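PDB 4XZ7: putative uncharacterized protein from Streptococcus suis, which probably acts as a transglutaminase, a homodimeric virulence factor with antiphagocytic properties whose N-terminal part carries the transglutaminase-like domain. Local coordinates for residues E362-L374 / K380-E392. Sequence-based numbering, arbitrary orientation.
Sequences ESWAMKQKTADLL and KSLVGLDYIAYVE
Two bound waters do much of the joining between Met366-Ala371 and Gly384-Tyr390, both in the irregular chain that ends this fragment, after helix 359-365, the last helix of the transglutaminase-like fold. One water donates to the carbonyls of Met366 and Gln368 and accepts from Ala389 N at 2.7 Å. The other donates to Gly384 O and Tyr387 O, accepts from Ala371 N and hydrogen-bonds Thr370 OG1. Direct backbone bonding is sparse: Thr370 N meets Tyr387 O almost head-on at 2.9 Å (N-H...O 168°), whereas Tyr390 N to Met366 O is weak. Thr370 CG2 lies 3.7 Å from Tyr387 CD1, approaching the ring obliquely. At the helix end, the Tyr390 ring runs alongside the side chains of Met366, extended beyond CG, and Lys367, with Met366 CE at 3.7 Å from its CE1 and Lys367 CG near its CD2; the sulfur makes an oblique Met-aromatic contact. Tyr301 of strand 294-302, in the five-stranded sheet, also packs against Met366 and Tyr390. Towards 380-385, Ala371 CB rests against Leu385 CD1 and Ser381 CB. The Ser381 hydroxyl, anti to its own nitrogen (chi1 168°), reaches forward along its own segment, OG donating to Gly384 O at 2.7 Å.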
ATOM      1  N   GLU B 362      18.837  -4.403  30.979  1.00 39.56           N
ATOM      2  CA  GLU B 362      18.446  -5.575  31.743  1.00 38.14           C
ATOM      3  C   GLU B 362      18.581  -5.287  33.238  1.00 40.15           C
ATOM      4  O   GLU B 362      17.638  -5.523  34.004  1.00 40.61           O
ATOM      5  CB  GLU B 362      19.274  -6.792  31.314  1.00 40.36           C
ATOM      6  CG  GLU B 362      18.677  -7.490  30.085  1.00 33.75           C
ATOM      7  CD  GLU B 362      19.588  -8.544  29.450  1.00 38.74           C
ATOM      8  OE1 GLU B 362      20.465  -9.126  30.140  1.00 33.62           O
ATOM      9  OE2 GLU B 362      19.417  -8.792  28.240  1.00 33.34           O
ATOM     10  N   SER B 363      19.719  -4.723  33.641  1.00 37.50           N
ATOM     11  CA  SER B 363      19.941  -4.374  35.050  1.00 42.50           C
ATOM     12  C   SER B 363      18.870  -3.413  35.530  1.00 39.67           C
ATOM     13  O   SER B 363      18.382  -3.527  36.645  1.00 39.57           O
ATOM     14  CB  SER B 363      21.330  -3.767  35.261  1.00 41.56           C
ATOM     15  OG  SER B 363      22.330  -4.745  35.038  1.00 48.23           O
ATOM     16  N   TRP B 364      18.485  -2.495  34.651  1.00 45.53           N
ATOM     17  CA  TRP B 364      17.439  -1.526  34.937  1.00 45.16           C
ATOM     18  C   TRP B 364      16.050  -2.162  35.026  1.00 48.33           C
ATOM     19  O   TRP B 364      15.298  -1.906  35.967  1.00 38.44           O
ATOM     20  CB  TRP B 364      17.446  -0.437  33.862  1.00 45.03           C
ATOM     21  CG  TRP B 364      16.396   0.594  34.049  1.00 41.70           C
ATOM     22  CD1 TRP B 364      16.462   1.691  34.861  1.00 40.13           C
ATOM     23  CD2 TRP B 364      15.113   0.638  33.415  1.00 41.85           C
ATOM     24  NE1 TRP B 364      15.302   2.419  34.763  1.00 41.53           N
ATOM     25  CE2 TRP B 364      14.456   1.796  33.884  1.00 38.91           C
ATOM     26  CE3 TRP B 364      14.463  -0.179  32.476  1.00 40.98           C
ATOM     27  CZ2 TRP B 364      13.173   2.150  33.465  1.00 37.43           C
ATOM     28  CZ3 TRP B 364      13.188   0.173  32.065  1.00 35.02           C
ATOM     29  CH2 TRP B 364      12.557   1.331  32.563  1.00 39.60           C
ATOM     30  N   ALA B 365      15.718  -2.987  34.036  1.00 50.75           N
ATOM     31  CA  ALA B 365      14.375  -3.549  33.916  1.00 42.31           C
ATOM     32  C   ALA B 365      14.047  -4.503  35.061  1.00 36.83           C
ATOM     33  O   ALA B 365      12.952  -4.465  35.615  1.00 37.47           O
ATOM     34  CB  ALA B 365      14.218  -4.260  32.566  1.00 35.42           C
ATOM     35  N   MET B 366      15.002  -5.352  35.420  1.00 41.94           N
ATOM     36  CA  MET B 366      14.784  -6.327  36.481  1.00 42.14           C
ATOM     37  C   MET B 366      14.460  -5.647  37.804  1.00 49.76           C
ATOM     38  O   MET B 366      13.887  -6.267  38.699  1.00 44.86           O
ATOM     39  CB  MET B 366      16.007  -7.229  36.646  1.00 44.41           C
ATOM     40  CG  MET B 366      17.173  -6.589  37.368  1.00 39.61           C
ATOM     41  SD  MET B 366      18.672  -7.572  37.190  1.00 51.00           S
ATOM     42  CE  MET B 366      19.772  -6.697  38.305  1.00 41.67           C
ATOM     43  N   LYS B 367      14.809  -4.368  37.917  1.00 45.77           N
ATOM     44  CA  LYS B 367      14.594  -3.635  39.155  1.00 46.62           C
ATOM     45  C   LYS B 367      13.360  -2.736  39.117  1.00 48.00           C
ATOM     46  O   LYS B 367      13.018  -2.122  40.124  1.00 42.41           O
ATOM     47  CB  LYS B 367      15.834  -2.801  39.500  1.00 49.53           C
ATOM     48  CG  LYS B 367      16.983  -3.637  40.053  1.00 53.81           C
ATOM     49  CD  LYS B 367      18.125  -2.780  40.572  1.00 58.80           C
ATOM     50  CE  LYS B 367      18.989  -2.254  39.442  1.00 61.62           C
ATOM     51  NZ  LYS B 367      20.189  -1.562  39.986  1.00 66.26           N
ATOM     52  N   GLN B 368      12.692  -2.653  37.969  1.00 41.52           N
ATOM     53  CA  GLN B 368      11.470  -1.856  37.880  1.00 44.05           C
ATOM     54  C   GLN B 368      10.293  -2.645  38.425  1.00 42.77           C
ATOM     55  O   GLN B 368      10.358  -3.877  38.490  1.00 44.03           O
ATOM     56  CB  GLN B 368      11.183  -1.439  36.429  1.00 38.27           C
ATOM     57  CG  GLN B 368      12.332  -0.709  35.749  1.00 42.42           C
ATOM     58  CD  GLN B 368      12.765   0.532  36.513  1.00 49.41           C
ATOM     59  OE1 GLN B 368      11.953   1.413  36.808  1.00 48.62           O
ATOM     60  NE2 GLN B 368      14.048   0.598  36.851  1.00 47.61           N
ATOM     61  N   LYS B 369       9.229  -1.948  38.823  1.00 40.56           N
ATOM     62  CA  LYS B 369       7.946  -2.608  39.045  1.00 43.80           C
ATOM     63  C   LYS B 369       7.528  -3.185  37.710  1.00 46.59           C
ATOM     64  O   LYS B 369       7.534  -2.466  36.715  1.00 45.79           O
ATOM     65  CB  LYS B 369       6.883  -1.639  39.560  1.00 45.38           C
ATOM     66  CG  LYS B 369       7.256  -0.900  40.848  1.00 54.84           C
ATOM     67  CD  LYS B 369       6.072  -0.099  41.390  1.00 57.77           C
ATOM     68  CE  LYS B 369       6.534   1.108  42.200  1.00 61.04           C
ATOM     69  NZ  LYS B 369       7.326   2.052  41.363  1.00 61.76           N
ATOM     70  N   THR B 370       7.165  -4.464  37.672  1.00 48.44           N
ATOM     71  CA  THR B 370       6.869  -5.108  36.393  1.00 46.70           C
ATOM     72  C   THR B 370       5.683  -4.464  35.654  1.00 46.18           C
ATOM     73  O   THR B 370       5.673  -4.421  34.420  1.00 45.04           O
ATOM     74  CB  THR B 370       6.596  -6.624  36.568  1.00 46.82           C
ATOM     75  OG1 THR B 370       5.330  -6.832  37.205  1.00 50.55           O
ATOM     76  CG2 THR B 370       7.697  -7.271  37.386  1.00 46.94           C
ATOM     77  N   ALA B 371       4.701  -3.944  36.389  1.00 43.21           N
ATOM     78  CA  ALA B 371       3.548  -3.336  35.732  1.00 44.72           C
ATOM     79  C   ALA B 371       3.951  -2.055  34.995  1.00 47.29           C
ATOM     80  O   ALA B 371       3.406  -1.740  33.935  1.00 39.19           O
ATOM     81  CB  ALA B 371       2.466  -3.054  36.718  1.00 41.95           C
ATOM     82  N   ASP B 372       4.912  -1.330  35.565  1.00 51.09           N
ATOM     83  CA  ASP B 372       5.508  -0.174  34.892  1.00 48.23           C
ATOM     84  C   ASP B 372       6.117  -0.567  33.553  1.00 44.77           C
ATOM     85  O   ASP B 372       6.048   0.197  32.592  1.00 41.24           O
ATOM     86  CB  ASP B 372       6.586   0.476  35.763  1.00 48.13           C
ATOM     87  CG  ASP B 372       6.009   1.266  36.908  1.00 47.30           C
ATOM     88  OD1 ASP B 372       4.827   1.664  36.798  1.00 44.37           O
ATOM     89  OD2 ASP B 372       6.737   1.483  37.907  1.00 43.91           O
ATOM     90  N   LEU B 373       6.707  -1.762  33.490  1.00 46.00           N
ATOM     91  CA  LEU B 373       7.342  -2.230  32.261  1.00 33.54           C
ATOM     92  C   LEU B 373       6.334  -2.350  31.107  1.00 41.35           C
ATOM     93  O   LEU B 373       6.715  -2.383  29.934  1.00 41.61           O
ATOM     94  CB  LEU B 373       8.038  -3.573  32.497  1.00 33.62           C
ATOM     95  CG  LEU B 373       9.206  -3.624  33.492  1.00 34.69           C
ATOM     96  CD1 LEU B 373       9.886  -4.988  33.441  1.00 36.27           C
ATOM     97  CD2 LEU B 373      10.215  -2.511  33.247  1.00 34.74           C
ATOM     98  N   LEU B 374       5.053  -2.417  31.445  1.00 36.87           N
ATOM     99  CA  LEU B 374       3.987  -2.491  30.449  1.00 38.96           C
ATOM    100  C   LEU B 374       3.681  -1.143  29.780  1.00 40.75           C
ATOM    101  O   LEU B 374       3.052  -1.108  28.714  1.00 35.48           O
ATOM    102  CB  LEU B 374       2.709  -3.022  31.092  1.00 32.15           C
ATOM    103  CG  LEU B 374       2.681  -4.492  31.472  1.00 35.07           C
ATOM    104  CD1 LEU B 374       1.405  -4.794  32.257  1.00 33.17           C
ATOM    105  CD2 LEU B 374       2.752  -5.342  30.195  1.00 31.07           C
ATOM    106  N   LYS B 380      -3.738  -4.730  33.367  1.00 46.90           N
ATOM    107  CA  LYS B 380      -3.848  -6.103  32.891  1.00 49.22           C
ATOM    108  C   LYS B 380      -2.720  -6.974  33.445  1.00 52.96           C
ATOM    109  O   LYS B 380      -2.734  -8.196  33.277  1.00 61.78           O
ATOM    110  CB  LYS B 380      -3.875  -6.150  31.361  1.00 52.69           C
ATOM    111  CG  LYS B 380      -5.105  -6.870  30.823  1.00 56.05           C
ATOM    112  CD  LYS B 380      -6.386  -6.241  31.372  1.00 58.56           C
ATOM    113  CE  LYS B 380      -7.538  -7.243  31.384  1.00 62.46           C
ATOM    114  NZ  LYS B 380      -7.662  -7.976  30.090  1.00 62.22           N
ATOM    115  N   SER B 381      -1.754  -6.341  34.108  1.00 50.54           N
ATOM    116  CA  SER B 381      -0.753  -7.058  34.897  1.00 51.81           C
ATOM    117  C   SER B 381      -1.418  -8.087  35.810  1.00 49.42           C
ATOM    118  O   SER B 381      -2.453  -7.814  36.418  1.00 45.27           O
ATOM    119  CB  SER B 381       0.080  -6.079  35.727  1.00 55.04           C
ATOM    120  OG  SER B 381       0.872  -6.755  36.693  1.00 53.51           O
ATOM    121  N   LEU B 382      -0.824  -9.272  35.880  1.00 48.55           N
ATOM    122  CA  LEU B 382      -1.397 -10.388  36.622  1.00 50.01           C
ATOM    123  C   LEU B 382      -0.737 -10.545  37.972  1.00 45.88           C
ATOM    124  O   LEU B 382      -1.032 -11.477  38.717  1.00 48.68           O
ATOM    125  CB  LEU B 382      -1.253 -11.679  35.824  1.00 49.38           C
ATOM    126  CG  LEU B 382      -1.900 -11.622  34.440  1.00 49.00           C
ATOM    127  CD1 LEU B 382      -0.906 -12.052  33.381  1.00 37.18           C
ATOM    128  CD2 LEU B 382      -3.138 -12.498  34.428  1.00 51.02           C
ATOM    129  N   VAL B 383       0.170  -9.629  38.274  1.00 44.92           N
ATOM    130  CA  VAL B 383       0.909  -9.670  39.526  1.00 51.67           C
ATOM    131  C   VAL B 383       0.769  -8.340  40.262  1.00 47.45           C
ATOM    132  O   VAL B 383       1.624  -7.967  41.066  1.00 49.08           O
ATOM    133  CB  VAL B 383       2.404  -9.985  39.286  1.00 50.86           C
ATOM    134  CG1 VAL B 383       2.571 -11.414  38.765  1.00 40.75           C
ATOM    135  CG2 VAL B 383       3.014  -8.976  38.304  1.00 50.33           C
ATOM    136  N   GLY B 384      -0.316  -7.627  39.976  1.00 43.53           N
ATOM    137  CA  GLY B 384      -0.557  -6.342  40.601  1.00 49.56           C
ATOM    138  C   GLY B 384       0.348  -5.254  40.054  1.00 53.48           C
ATOM    139  O   GLY B 384       1.040  -5.445  39.045  1.00 47.73           O
ATOM    140  N   LEU B 385       0.360  -4.112  40.734  1.00 49.41           N
ATOM    141  CA  LEU B 385       1.052  -2.932  40.235  1.00 48.51           C
ATOM    142  C   LEU B 385       2.348  -2.651  40.997  1.00 56.86           C
ATOM    143  O   LEU B 385       3.053  -1.684  40.695  1.00 58.30           O
ATOM    144  CB  LEU B 385       0.134  -1.706  40.310  1.00 42.52           C
ATOM    145  CG  LEU B 385      -1.223  -1.742  39.590  1.00 50.29           C
ATOM    146  CD1 LEU B 385      -1.092  -2.327  38.196  1.00 49.16           C
ATOM    147  CD2 LEU B 385      -2.298  -2.482  40.386  1.00 58.48           C
ATOM    148  N   ASP B 386       2.668  -3.495  41.976  1.00 60.02           N
ATOM    149  CA  ASP B 386       3.790  -3.212  42.866  1.00 60.27           C
ATOM    150  C   ASP B 386       4.883  -4.272  42.900  1.00 59.79           C
ATOM    151  O   ASP B 386       5.866  -4.120  43.626  1.00 61.03           O
ATOM    152  CB  ASP B 386       3.275  -2.998  44.290  1.00 63.83           C
ATOM    153  CG  ASP B 386       2.416  -1.770  44.409  1.00 69.82           C
ATOM    154  OD1 ASP B 386       2.805  -0.721  43.849  1.00 69.72           O
ATOM    155  OD2 ASP B 386       1.344  -1.861  45.045  1.00 75.11           O
ATOM    156  N   TYR B 387       4.729  -5.346  42.131  1.00 58.50           N
ATOM    157  CA  TYR B 387       5.720  -6.418  42.201  1.00 51.31           C
ATOM    158  C   TYR B 387       6.979  -6.095  41.412  1.00 49.52           C
ATOM    159  O   TYR B 387       6.925  -5.613  40.272  1.00 51.74           O
ATOM    160  CB  TYR B 387       5.142  -7.746  41.720  1.00 47.75           C
ATOM    161  CG  TYR B 387       6.209  -8.802  41.523  1.00 49.77           C
ATOM    162  CD1 TYR B 387       6.470  -9.327  40.260  1.00 48.77           C
ATOM    163  CD2 TYR B 387       6.980  -9.251  42.594  1.00 47.05           C
ATOM    164  CE1 TYR B 387       7.454 -10.289  40.071  1.00 50.34           C
ATOM    165  CE2 TYR B 387       7.962 -10.204  42.418  1.00 49.43           C
ATOM    166  CZ  TYR B 387       8.194 -10.723  41.152  1.00 52.79           C
ATOM    167  OH  TYR B 387       9.172 -11.672  40.968  1.00 53.71           O
ATOM    168  N   ILE B 388       8.110  -6.382  42.043  1.00 43.74           N
ATOM    169  CA  ILE B 388       9.424  -6.183  41.458  1.00 48.89           C
ATOM    170  C   ILE B 388      10.176  -7.514  41.456  1.00 54.51           C
ATOM    171  O   ILE B 388      10.359  -8.137  42.507  1.00 56.37           O
ATOM    172  CB  ILE B 388      10.220  -5.118  42.234  1.00 49.75           C
ATOM    173  CG1 ILE B 388       9.411  -3.815  42.318  1.00 48.26           C
ATOM    174  CG2 ILE B 388      11.591  -4.898  41.597  1.00 52.86           C
ATOM    175  CD1 ILE B 388      10.117  -2.703  43.073  1.00 51.31           C
ATOM    176  N   ALA B 389      10.599  -7.949  40.271  1.00 46.37           N
ATOM    177  CA  ALA B 389      11.192  -9.271  40.110  1.00 48.16           C
ATOM    178  C   ALA B 389      12.490  -9.437  40.885  1.00 47.89           C
ATOM    179  O   ALA B 389      12.773 -10.508  41.407  1.00 54.14           O
ATOM    180  CB  ALA B 389      11.434  -9.560  38.640  1.00 39.94           C
ATOM    181  N   TYR B 390      13.280  -8.374  40.938  1.00 49.45           N
ATOM    182  CA  TYR B 390      14.581  -8.414  41.581  1.00 52.09           C
ATOM    183  C   TYR B 390      14.407  -8.560  43.075  1.00 54.74           C
ATOM    184  O   TYR B 390      13.378  -8.166  43.628  1.00 59.21           O
ATOM    185  CB  TYR B 390      15.381  -7.153  41.257  1.00 57.94           C
ATOM    186  CG  TYR B 390      16.813  -7.187  41.728  1.00 62.01           C
ATOM    187  CD1 TYR B 390      17.707  -8.125  41.224  1.00 60.78           C
ATOM    188  CD2 TYR B 390      17.279  -6.270  42.663  1.00 60.99           C
ATOM    189  CE1 TYR B 390      19.018  -8.156  41.650  1.00 63.79           C
ATOM    190  CE2 TYR B 390      18.587  -6.292  43.091  1.00 61.75           C
ATOM    191  CZ  TYR B 390      19.451  -7.236  42.582  1.00 64.53           C
ATOM    192  OH  TYR B 390      20.758  -7.261  43.009  1.00 69.47           O
ATOM    193  N   VAL B 391      15.414  -9.130  43.724  1.00 59.41           N
ATOM    194  CA  VAL B 391      15.401  -9.294  45.176  1.00 58.66           C
ATOM    195  C   VAL B 391      16.781  -8.979  45.758  1.00 61.11           C
ATOM    196  O   VAL B 391      17.795  -9.296  45.130  1.00 59.03           O
ATOM    197  CB  VAL B 391      14.969 -10.709  45.544  1.00 52.96           C
ATOM    198  N   GLU B 392      16.803  -8.347  46.936  1.00 67.57           N
ATOM    199  CA  GLU B 392      18.034  -8.060  47.695  1.00 69.42           C
ATOM    200  C   GLU B 392      19.166  -7.457  46.849  1.00 68.89           C
ATOM    201  O   GLU B 392      20.268  -8.013  46.764  1.00 63.17           O
ATOM    202  CB  GLU B 392      18.526  -9.330  48.391  1.00 67.39           C
TER
HETATM  203  O   HOH W   1      11.393  -6.512  38.123  1.00 44.12           O
HETATM  204  O   HOH W   2       4.151  -4.972  38.929  1.00 52.80           O